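Local structure of ribonuclease H (Uncultured organism, 4IBN) at residues V19-S24 with A38-E43; R55-V60 with V176-E181; S61-T66 with G167-S172. The protein probably cleaves the RNA strand of RNA-DNA hybrids endonucleolytically, with magnesium as cofactor, to leave 5'-phosphomonoester ends. All coordinates share one frame; numbering follows the deposited sequence.

Overall arrangement
From the N terminus, strand 16-25 runs out and strand 34-45 returns beside it; contact 1 (19-24 with 38-43) closes this short hairpin. Strand 53-62 comes next, pairing with 34-45, and supplies the first segments of both remaining contacts. The chain then builds helices and the two parallel strands 90-95 and 140-145 before helix 153-168 ends near the far end of strand 53-62. There contact 3 (61-66 with 167-172) forms, nested within the larger loop that contact 2 (55-60 with 176-181) closes. Contact 1 lies in series before both. It touches contact 2 through Val42 and Arg56, whereas Trp59 connects contact 2 to contact 3 through Thr170 and Ser172.

Contact 1 of 3, residues V19-S24 with A38-E43; sequences VYADES and AGVLVE
Val19 and Val40 both set CG1 anti to the backbone N (chi1 169° and -177°), which brings the two CG1 methyls within 3.7 Å of each other, diagonally across the strand pair. On the other face, Tyr20 swings CG anti to its carbonyl carbon, and Glu43 does the same before extending beyond CG. This puts Tyr20 CE2 beside Glu43 CD, 3.9 Å away, with ring and carboxylate planes 66° apart. A water in the plane of the ring lies 2.6 Å from Tyr20 OH and 2.7 Å from Glu43 OE1, while Glu43 OE2 makes a salt bridge to Arg55. The backbones form the antiparallel first hairpin of the RNase H fold. Tyr20 N to Leu41 O and Leu41 N to Tyr20 O are both 2.9 Å; the Asp22-Gly39 pair repeats this, Asp22 N reaching Gly39 O at 2.9 Å and Gly39 N reaching Asp22 O at 3.0 Å. Ala21 and Ala38 face helix 67-82, whereas Tyr20 and Asp22 face helix 153-168. Asp22 and Glu23 come close to Asp96, and Asp22 also to Asn159, a cluster consistent with the DEDN active-site motif.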
loop_
_atom_site.group_PDB
_atom_site.type_symbol
_atom_site.label_atom_id
_atom_site.label_comp_id
_atom_site.label_asym_id
_atom_site.label_seq_id
_atom_site.Cartn_x
_atom_site.Cartn_y
_atom_site.Cartn_z
ATOM N N VAL A 19 7.229 -2.567 -1.904
ATOM C CA VAL A 19 6.132 -2.594 -0.986
ATOM C C VAL A 19 4.979 -3.388 -1.580
ATOM O O VAL A 19 4.739 -3.274 -2.714
ATOM C CB VAL A 19 5.674 -1.173 -0.739
ATOM C CG1 VAL A 19 4.395 -1.157 -0.015
ATOM C CG2 VAL A 19 6.744 -0.432 0.011
ATOM N N TYR A 20 4.372 -4.242 -0.768
ATOM C CA TYR A 20 3.284 -5.076 -1.201
ATOM C C TYR A 20 2.144 -4.858 -0.243
ATOM O O TYR A 20 2.278 -5.140 0.881
ATOM C CB TYR A 20 3.679 -6.569 -1.206
ATOM C CG TYR A 20 4.830 -6.858 -2.124
ATOM C CD1 TYR A 20 4.615 -7.174 -3.410
ATOM C CD2 TYR A 20 6.126 -6.775 -1.683
ATOM C CE1 TYR A 20 5.641 -7.396 -4.246
ATOM C CE2 TYR A 20 7.141 -7.008 -2.506
ATOM C CZ TYR A 20 6.895 -7.309 -3.805
ATOM O OH TYR A 20 7.879 -7.550 -4.703
ATOM N N ALA A 21 1.025 -4.385 -0.760
ATOM C CA ALA A 21 -0.080 -3.956 0.068
ATOM C C ALA A 21 -1.371 -4.665 -0.290
ATOM O O ALA A 21 -1.529 -5.060 -1.384
ATOM C CB ALA A 21 -0.250 -2.495 -0.068
ATOM N N ASP A 22 -2.238 -4.852 0.699
ATOM C CA ASP A 22 -3.562 -5.417 0.490
ATOM C C ASP A 22 -4.522 -4.911 1.525
ATOM O O ASP A 22 -4.138 -4.331 2.447
ATOM C CB ASP A 22 -3.595 -6.939 0.479
ATOM C CG ASP A 22 -4.906 -7.478 -0.056
ATOM O OD1 ASP A 22 -5.316 -7.061 -1.080
ATOM O OD2 ASP A 22 -5.575 -8.241 0.591
ATOM N N GLU A 23 -5.794 -5.117 1.267
ATOM C CA GLU A 23 -6.820 -4.720 2.205
ATOM C C GLU A 23 -7.903 -5.765 2.243
ATOM O O GLU A 23 -8.052 -6.481 1.311
ATOM C CB GLU A 23 -7.415 -3.390 1.817
ATOM C CG GLU A 23 -8.093 -3.334 0.464
ATOM C CD GLU A 23 -7.115 -3.613 -0.675
ATOM O OE1 GLU A 23 -6.089 -2.957 -0.709
ATOM O OE2 GLU A 23 -7.350 -4.488 -1.504
ATOM N N SER A 24 -8.608 -5.846 3.353
ATOM C CA SER A 24 -9.727 -6.719 3.390
ATOM C C SER A 24 -10.753 -6.288 4.426
ATOM O O SER A 24 -10.412 -5.793 5.458
ATOM C CB SER A 24 -9.262 -8.103 3.728
ATOM O OG SER A 24 -10.305 -9.006 3.576
ATOM N N ALA A 38 -5.822 -3.143 6.673
ATOM C CA ALA A 38 -4.851 -2.886 5.632
ATOM C C ALA A 38 -3.525 -3.503 6.063
ATOM O O ALA A 38 -3.106 -3.318 7.167
ATOM C CB ALA A 38 -4.671 -1.406 5.412
ATOM N N GLY A 39 -2.917 -4.258 5.167
ATOM C CA GLY A 39 -1.661 -4.912 5.415
ATOM C C GLY A 39 -0.594 -4.540 4.399
ATOM O O GLY A 39 -0.865 -4.503 3.251
ATOM N N VAL A 40 0.603 -4.240 4.895
ATOM C CA VAL A 40 1.715 -3.873 4.051
ATOM C C VAL A 40 3.004 -4.616 4.416
ATOM O O VAL A 40 3.387 -4.611 5.529
ATOM C CB VAL A 40 2.008 -2.407 4.195
ATOM C CG1 VAL A 40 3.086 -1.984 3.295
ATOM C CG2 VAL A 40 0.803 -1.612 3.953
ATOM N N LEU A 41 3.651 -5.224 3.432
ATOM C CA LEU A 41 4.980 -5.775 3.590
ATOM C C LEU A 41 5.968 -4.878 2.863
ATOM O O LEU A 41 5.763 -4.571 1.746
ATOM C CB LEU A 41 5.028 -7.155 2.961
ATOM C CG LEU A 41 6.378 -7.832 2.822
ATOM C CD1 LEU A 41 6.994 -8.128 4.142
ATOM C CD2 LEU A 41 6.313 -9.060 1.984
ATOM N N VAL A 42 7.044 -4.483 3.550
ATOM C CA VAL A 42 8.117 -3.716 2.929
ATOM C C VAL A 42 9.366 -4.579 2.826
ATOM O O VAL A 42 9.793 -5.091 3.798
ATOM C CB VAL A 42 8.476 -2.469 3.773
ATOM C CG1 VAL A 42 9.487 -1.604 3.070
ATOM C CG2 VAL A 42 7.241 -1.643 4.054
ATOM N N GLU A 43 9.906 -4.714 1.639
ATOM C CA GLU A 43 11.123 -5.431 1.408
ATOM C C GLU A 43 12.264 -4.486 1.164
ATOM O O GLU A 43 12.091 -3.546 0.482
ATOM C CB GLU A 43 11.008 -6.358 0.196
ATOM C CG GLU A 43 10.001 -7.450 0.398
ATOM C CD GLU A 43 10.156 -8.617 -0.555
ATOM O OE1 GLU A 43 10.852 -8.460 -1.547
ATOM O OE2 GLU A 43 9.571 -9.654 -0.293
HETATM O O HOH W 1 10.312 -8.170 -4.215
#

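Contact 2 of 3, residues R55-V60 with V176-E181; sequences RRDVWV and VDSGYE
Asp57 grips the turn at Ser178 and Gly179 with both carboxylate oxygens. Ser178 OG donates to Asp57 OD1 at 2.6 Å, and Gly179 N donates to Asp57 OD2 at 3.0 Å; each donor sits above the carboxylate plane. Here the chain beyond helix 153-168 returns to the edge of the sheet: the short strand 176-177 adds antiparallel to strand 53-62, then an ST turn leads into helix 180-184. In that turn Ser178 OG, anti to its backbone N (chi1 -175°), accepts from Tyr180 N at 3.0 Å while its own hydrogen bond goes to Asp57. Gly179, whose N the aspartate binds, occupies the N-cap position. Asp57 OD2 has a second partner in Tyr157 OH of helix 153-168, tying the turn to that helix as well.

Arg55 runs extended past Tyr180. Its guanidinium lies 34° from the tyrosine ring plane, with Tyr180 CD2 over one face, offset toward the rim. At the edge of the same group, NH1 bonds Glu181 OE2 at 2.9 Å; the oxygen lies in the guanidinium plane, although the two planar groups are 56° apart.

Arg56 behaves differently. Its NH1 is 3.5 Å from Asp177 OD1, but the oxygen stands far from the guanidinium plane, and this salt bridge is one of charge alone; NH1 donates its hydrogen bond to Arg55 O instead. The strand pairing itself rests on the Asp57-Val176 pair, where Asp57 N reaches Val176 O at 3.0 Å and Val176 N reaches Asp57 O at 3.1 Å. Beyond it, Val176 crosses Trp59 at about a right angle, its CG2 3.8 Å from Trp59 CZ3.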
loop_
_atom_site.group_PDB
_atom_site.type_symbol
_atom_site.label_atom_id
_atom_site.label_comp_id
_atom_site.label_asym_id
_atom_site.label_seq_id
_atom_site.Cartn_x
_atom_site.Cartn_y
_atom_site.Cartn_z
ATOM N N ARG A 55 12.716 -7.665 5.773
ATOM C CA ARG A 55 11.316 -7.443 5.665
ATOM C C ARG A 55 10.748 -6.807 6.896
ATOM O O ARG A 55 11.091 -7.150 7.968
ATOM C CB ARG A 55 10.607 -8.750 5.329
ATOM C CG ARG A 55 10.939 -9.291 3.942
ATOM C CD ARG A 55 10.244 -10.531 3.582
ATOM N NE ARG A 55 10.424 -10.902 2.194
ATOM C CZ ARG A 55 11.226 -11.847 1.763
ATOM N NH1 ARG A 55 11.945 -12.521 2.593
ATOM N NH2 ARG A 55 11.301 -12.110 0.504
ATOM N N ARG A 56 9.866 -5.853 6.675
ATOM C CA ARG A 56 9.093 -5.233 7.726
ATOM C C ARG A 56 7.595 -5.164 7.346
ATOM O O ARG A 56 7.263 -5.080 6.217
ATOM C CB ARG A 56 9.594 -3.834 8.018
ATOM C CG ARG A 56 11.017 -3.739 8.386
ATOM C CD ARG A 56 11.226 -4.095 9.778
ATOM N NE ARG A 56 12.594 -3.864 10.170
ATOM C CZ ARG A 56 13.528 -4.784 10.109
ATOM N NH1 ARG A 56 13.231 -6.008 9.741
ATOM N NH2 ARG A 56 14.748 -4.498 10.479
ATOM N N ASP A 57 6.736 -5.188 8.362
ATOM C CA ASP A 57 5.294 -5.140 8.182
ATOM C C ASP A 57 4.683 -3.891 8.790
ATOM O O ASP A 57 5.155 -3.422 9.754
ATOM C CB ASP A 57 4.634 -6.294 8.927
ATOM C CG ASP A 57 5.024 -7.684 8.414
ATOM O OD1 ASP A 57 5.566 -7.789 7.367
ATOM O OD2 ASP A 57 4.731 -8.667 9.101
ATOM N N VAL A 58 3.565 -3.430 8.237
ATOM C CA VAL A 58 2.803 -2.335 8.840
ATOM C C VAL A 58 1.307 -2.525 8.583
ATOM O O VAL A 58 0.900 -2.725 7.438
ATOM C CB VAL A 58 3.242 -0.968 8.290
ATOM C CG1 VAL A 58 3.348 -1.016 6.773
ATOM C CG2 VAL A 58 2.273 0.118 8.729
ATOM N N TRP A 59 0.488 -2.470 9.632
ATOM C CA TRP A 59 -0.923 -2.690 9.445
ATOM C C TRP A 59 -1.775 -1.746 10.273
ATOM O O TRP A 59 -1.320 -1.199 11.248
ATOM C CB TRP A 59 -1.308 -4.160 9.704
ATOM C CG TRP A 59 -1.175 -4.599 11.094
ATOM C CD1 TRP A 59 -2.111 -4.539 12.058
ATOM C CD2 TRP A 59 -0.028 -5.183 11.701
ATOM N NE1 TRP A 59 -1.640 -5.047 13.217
ATOM C CE2 TRP A 59 -0.359 -5.456 13.026
ATOM C CE3 TRP A 59 1.233 -5.532 11.243
ATOM C CZ2 TRP A 59 0.532 -6.001 13.897
ATOM C CZ3 TRP A 59 2.100 -6.084 12.105
ATOM C CH2 TRP A 59 1.753 -6.319 13.415
ATOM N N VAL A 60 -3.011 -1.594 9.835
ATOM C CA VAL A 60 -3.998 -0.844 10.577
ATOM C C VAL A 60 -5.376 -1.416 10.357
ATOM O O VAL A 60 -5.565 -2.161 9.471
ATOM C CB VAL A 60 -4.030 0.590 10.174
ATOM C CG1 VAL A 60 -2.732 1.244 10.532
ATOM C CG2 VAL A 60 -4.321 0.731 8.745
ATOM N N VAL A 176 7.331 -2.824 11.808
ATOM C CA VAL A 176 7.767 -3.771 12.781
ATOM C C VAL A 176 8.379 -4.997 12.111
ATOM O O VAL A 176 8.205 -5.196 10.948
ATOM C CB VAL A 176 6.640 -4.164 13.723
ATOM C CG1 VAL A 176 6.078 -3.004 14.307
ATOM C CG2 VAL A 176 5.601 -4.905 13.020
ATOM N N ASP A 177 9.075 -5.827 12.853
ATOM C CA ASP A 177 9.758 -6.916 12.240
ATOM C C ASP A 177 8.715 -7.801 11.555
ATOM O O ASP A 177 7.661 -7.919 12.029
ATOM C CB ASP A 177 10.568 -7.673 13.271
ATOM C CG ASP A 177 11.419 -8.759 12.674
ATOM O OD1 ASP A 177 11.833 -8.652 11.538
ATOM O OD2 ASP A 177 11.685 -9.762 13.352
ATOM N N SER A 178 9.036 -8.359 10.407
ATOM C CA SER A 178 8.071 -9.084 9.624
ATOM C C SER A 178 7.805 -10.511 10.011
ATOM O O SER A 178 8.662 -11.211 10.389
ATOM C CB SER A 178 8.407 -9.038 8.143
ATOM O OG SER A 178 7.434 -9.628 7.369
ATOM N N GLY A 179 6.596 -10.924 9.788
ATOM C CA GLY A 179 6.226 -12.302 9.962
ATOM C C GLY A 179 6.313 -13.125 8.689
ATOM O O GLY A 179 5.938 -14.242 8.667
ATOM N N TYR A 180 6.827 -12.537 7.631
ATOM C CA TYR A 180 6.743 -13.184 6.353
ATOM C C TYR A 180 7.406 -14.551 6.350
ATOM O O TYR A 180 6.896 -15.469 5.849
ATOM C CB TYR A 180 7.401 -12.356 5.220
ATOM C CG TYR A 180 7.393 -13.136 3.925
ATOM C CD1 TYR A 180 6.288 -13.155 3.131
ATOM C CD2 TYR A 180 8.446 -13.899 3.542
ATOM C CE1 TYR A 180 6.226 -13.891 2.023
ATOM C CE2 TYR A 180 8.397 -14.631 2.425
ATOM C CZ TYR A 180 7.286 -14.627 1.668
ATOM O OH TYR A 180 7.190 -15.368 0.585
ATOM N N GLU A 181 8.579 -14.648 6.917
ATOM C CA GLU A 181 9.300 -15.884 6.813
ATOM C C GLU A 181 8.614 -17.031 7.526
ATOM O O GLU A 181 8.642 -18.111 7.086
ATOM C CB GLU A 181 10.728 -15.681 7.285
ATOM C CG GLU A 181 11.552 -14.907 6.263
ATOM C CD GLU A 181 11.367 -13.379 6.333
ATOM O OE1 GLU A 181 10.671 -12.889 7.221
ATOM O OE2 GLU A 181 11.970 -12.690 5.511
#

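Contact 3 of 3, residues S61-T66 with G167-S172; sequences SEPATT and GGQTQS
Ser61 OG donates to Thr170 O at 2.9 Å, the hydrogen bond that joins the last part of strand 53-62 to the chain leaving helix 153-168. The hydroxyl approaches from above the carbonyl plane, 41° out of it, so it does not sit on a lone pair. With OG placed between the backbone N and the carbonyl carbon (chi1 53°), Ser61 presents its oxygen to the opposing backbone, and Gln171 NE2 also lies 3.1 Å from that oxygen. The bent Gln171 chain curls back, and its NE2 makes a weak 3.3 Å hydrogen bond to Gln169 O.

Gln169 is the first residue to leave the helical conformation, with positive phi (51°). Its side chain bends at chi2, lies against the backbone where Glu62 passes into Pro63, and crosses the proline ring at about a right angle. Pro63 and Ala64 then form a corner.

Glu62, next to Ser61, starts away from 167-172; its carboxylate is held by Thr65, Arg69 and Arg73. Thr65 OG1 donates to Glu62 OE1 at 2.7 Å, meeting it from above the carboxylate plane and bridging the corner. Glu62 OE2 makes salt bridges to both arginines.

The contact lies at the surface, about 16 Å from the centre of the chain (centre to centre), between two helices on different faces of the sheet. The C-terminal end of helix 153-168 delivers Gln169 and Thr170, and Thr170 OG1 accepts from Trp59 NE1 of the same strand 53-62; past the corner, Thr66 OG1 caps Arg69 N at the start of helix 67-82.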
loop_
_atom_site.group_PDB
_atom_site.type_symbol
_atom_site.label_atom_id
_atom_site.label_comp_id
_atom_site.label_asym_id
_atom_site.label_seq_id
_atom_site.Cartn_x
_atom_site.Cartn_y
_atom_site.Cartn_z
ATOM N N SER A 61 -6.309 -1.047 11.218
ATOM C CA SER A 61 -7.658 -1.547 11.088
ATOM C C SER A 61 -8.695 -0.507 11.456
ATOM O O SER A 61 -8.371 0.444 12.090
ATOM C CB SER A 61 -7.848 -2.772 11.953
ATOM O OG SER A 61 -7.481 -2.543 13.260
ATOM N N GLU A 62 -9.933 -0.734 11.002
ATOM C CA GLU A 62 -11.118 0.027 11.380
ATOM C C GLU A 62 -12.246 -0.949 11.671
ATOM O O GLU A 62 -12.326 -1.957 11.055
ATOM C CB GLU A 62 -11.532 0.983 10.279
ATOM C CG GLU A 62 -10.558 2.111 10.108
ATOM C CD GLU A 62 -10.831 3.053 8.972
ATOM O OE1 GLU A 62 -11.835 2.930 8.301
ATOM O OE2 GLU A 62 -10.003 3.934 8.777
ATOM N N PRO A 63 -13.076 -0.648 12.642
ATOM C CA PRO A 63 -14.178 -1.542 12.981
ATOM C C PRO A 63 -15.413 -1.564 12.060
ATOM O O PRO A 63 -16.221 -2.453 12.168
ATOM C CB PRO A 63 -14.557 -1.097 14.384
ATOM C CG PRO A 63 -14.198 0.274 14.444
ATOM C CD PRO A 63 -12.979 0.448 13.600
ATOM N N ALA A 64 -15.586 -0.533 11.268
ATOM C CA ALA A 64 -16.665 -0.466 10.310
ATOM C C ALA A 64 -16.110 0.392 9.212
ATOM O O ALA A 64 -15.809 1.505 9.444
ATOM C CB ALA A 64 -17.866 0.174 10.910
ATOM N N THR A 65 -15.943 -0.185 8.049
ATOM C CA THR A 65 -15.188 0.480 7.019
ATOM C C THR A 65 -15.495 -0.121 5.662
ATOM O O THR A 65 -16.390 -0.899 5.557
ATOM C CB THR A 65 -13.698 0.450 7.360
ATOM O OG1 THR A 65 -12.974 1.272 6.455
ATOM C CG2 THR A 65 -13.173 -0.943 7.323
ATOM N N THR A 66 -14.776 0.317 4.655
ATOM C CA THR A 66 -14.954 -0.168 3.304
ATOM C C THR A 66 -13.629 -0.584 2.660
ATOM O O THR A 66 -12.627 -0.231 3.093
ATOM C CB THR A 66 -15.606 0.870 2.393
ATOM O OG1 THR A 66 -14.716 1.932 2.231
ATOM C CG2 THR A 66 -16.837 1.394 2.967
ATOM N N GLY A 167 -9.437 -8.686 11.879
ATOM C CA GLY A 167 -9.925 -9.641 12.850
ATOM C C GLY A 167 -9.636 -9.274 14.270
ATOM O O GLY A 167 -10.443 -9.440 15.122
ATOM N N GLY A 168 -8.439 -8.791 14.484
ATOM C CA GLY A 168 -8.004 -8.453 15.799
ATOM C C GLY A 168 -8.211 -7.030 16.200
ATOM O O GLY A 168 -8.006 -6.673 17.309
ATOM N N GLN A 169 -8.542 -6.194 15.232
ATOM C CA GLN A 169 -8.626 -4.784 15.432
ATOM C C GLN A 169 -7.371 -4.230 16.085
ATOM O O GLN A 169 -7.457 -3.504 17.037
ATOM C CB GLN A 169 -9.909 -4.338 16.123
ATOM C CG GLN A 169 -11.154 -4.587 15.304
ATOM C CD GLN A 169 -11.277 -3.744 14.024
ATOM O OE1 GLN A 169 -11.352 -4.246 12.937
ATOM N NE2 GLN A 169 -11.306 -2.481 14.185
ATOM N N THR A 170 -6.227 -4.548 15.488
ATOM C CA THR A 170 -4.932 -4.081 15.933
ATOM C C THR A 170 -4.286 -3.188 14.888
ATOM O O THR A 170 -4.734 -3.107 13.801
ATOM C CB THR A 170 -3.960 -5.200 16.190
ATOM O OG1 THR A 170 -3.777 -5.960 15.017
ATOM C CG2 THR A 170 -4.529 -6.106 17.209
ATOM N N GLN A 171 -3.223 -2.522 15.303
ATOM C CA GLN A 171 -2.396 -1.698 14.467
ATOM C C GLN A 171 -0.959 -1.942 14.852
ATOM O O GLN A 171 -0.681 -2.273 15.944
ATOM C CB GLN A 171 -2.686 -0.229 14.694
ATOM C CG GLN A 171 -4.119 0.159 14.588
ATOM C CD GLN A 171 -4.911 -0.365 15.714
ATOM O OE1 GLN A 171 -4.472 -0.301 16.830
ATOM N NE2 GLN A 171 -6.065 -0.927 15.427
ATOM N N SER A 172 -0.046 -1.797 13.916
ATOM C CA SER A 172 1.363 -1.945 14.235
ATOM C C SER A 172 1.959 -0.651 14.762
ATOM O O SER A 172 2.867 -0.638 15.510
ATOM C CB SER A 172 2.122 -2.476 13.020
ATOM O OG SER A 172 2.049 -1.559 12.015
#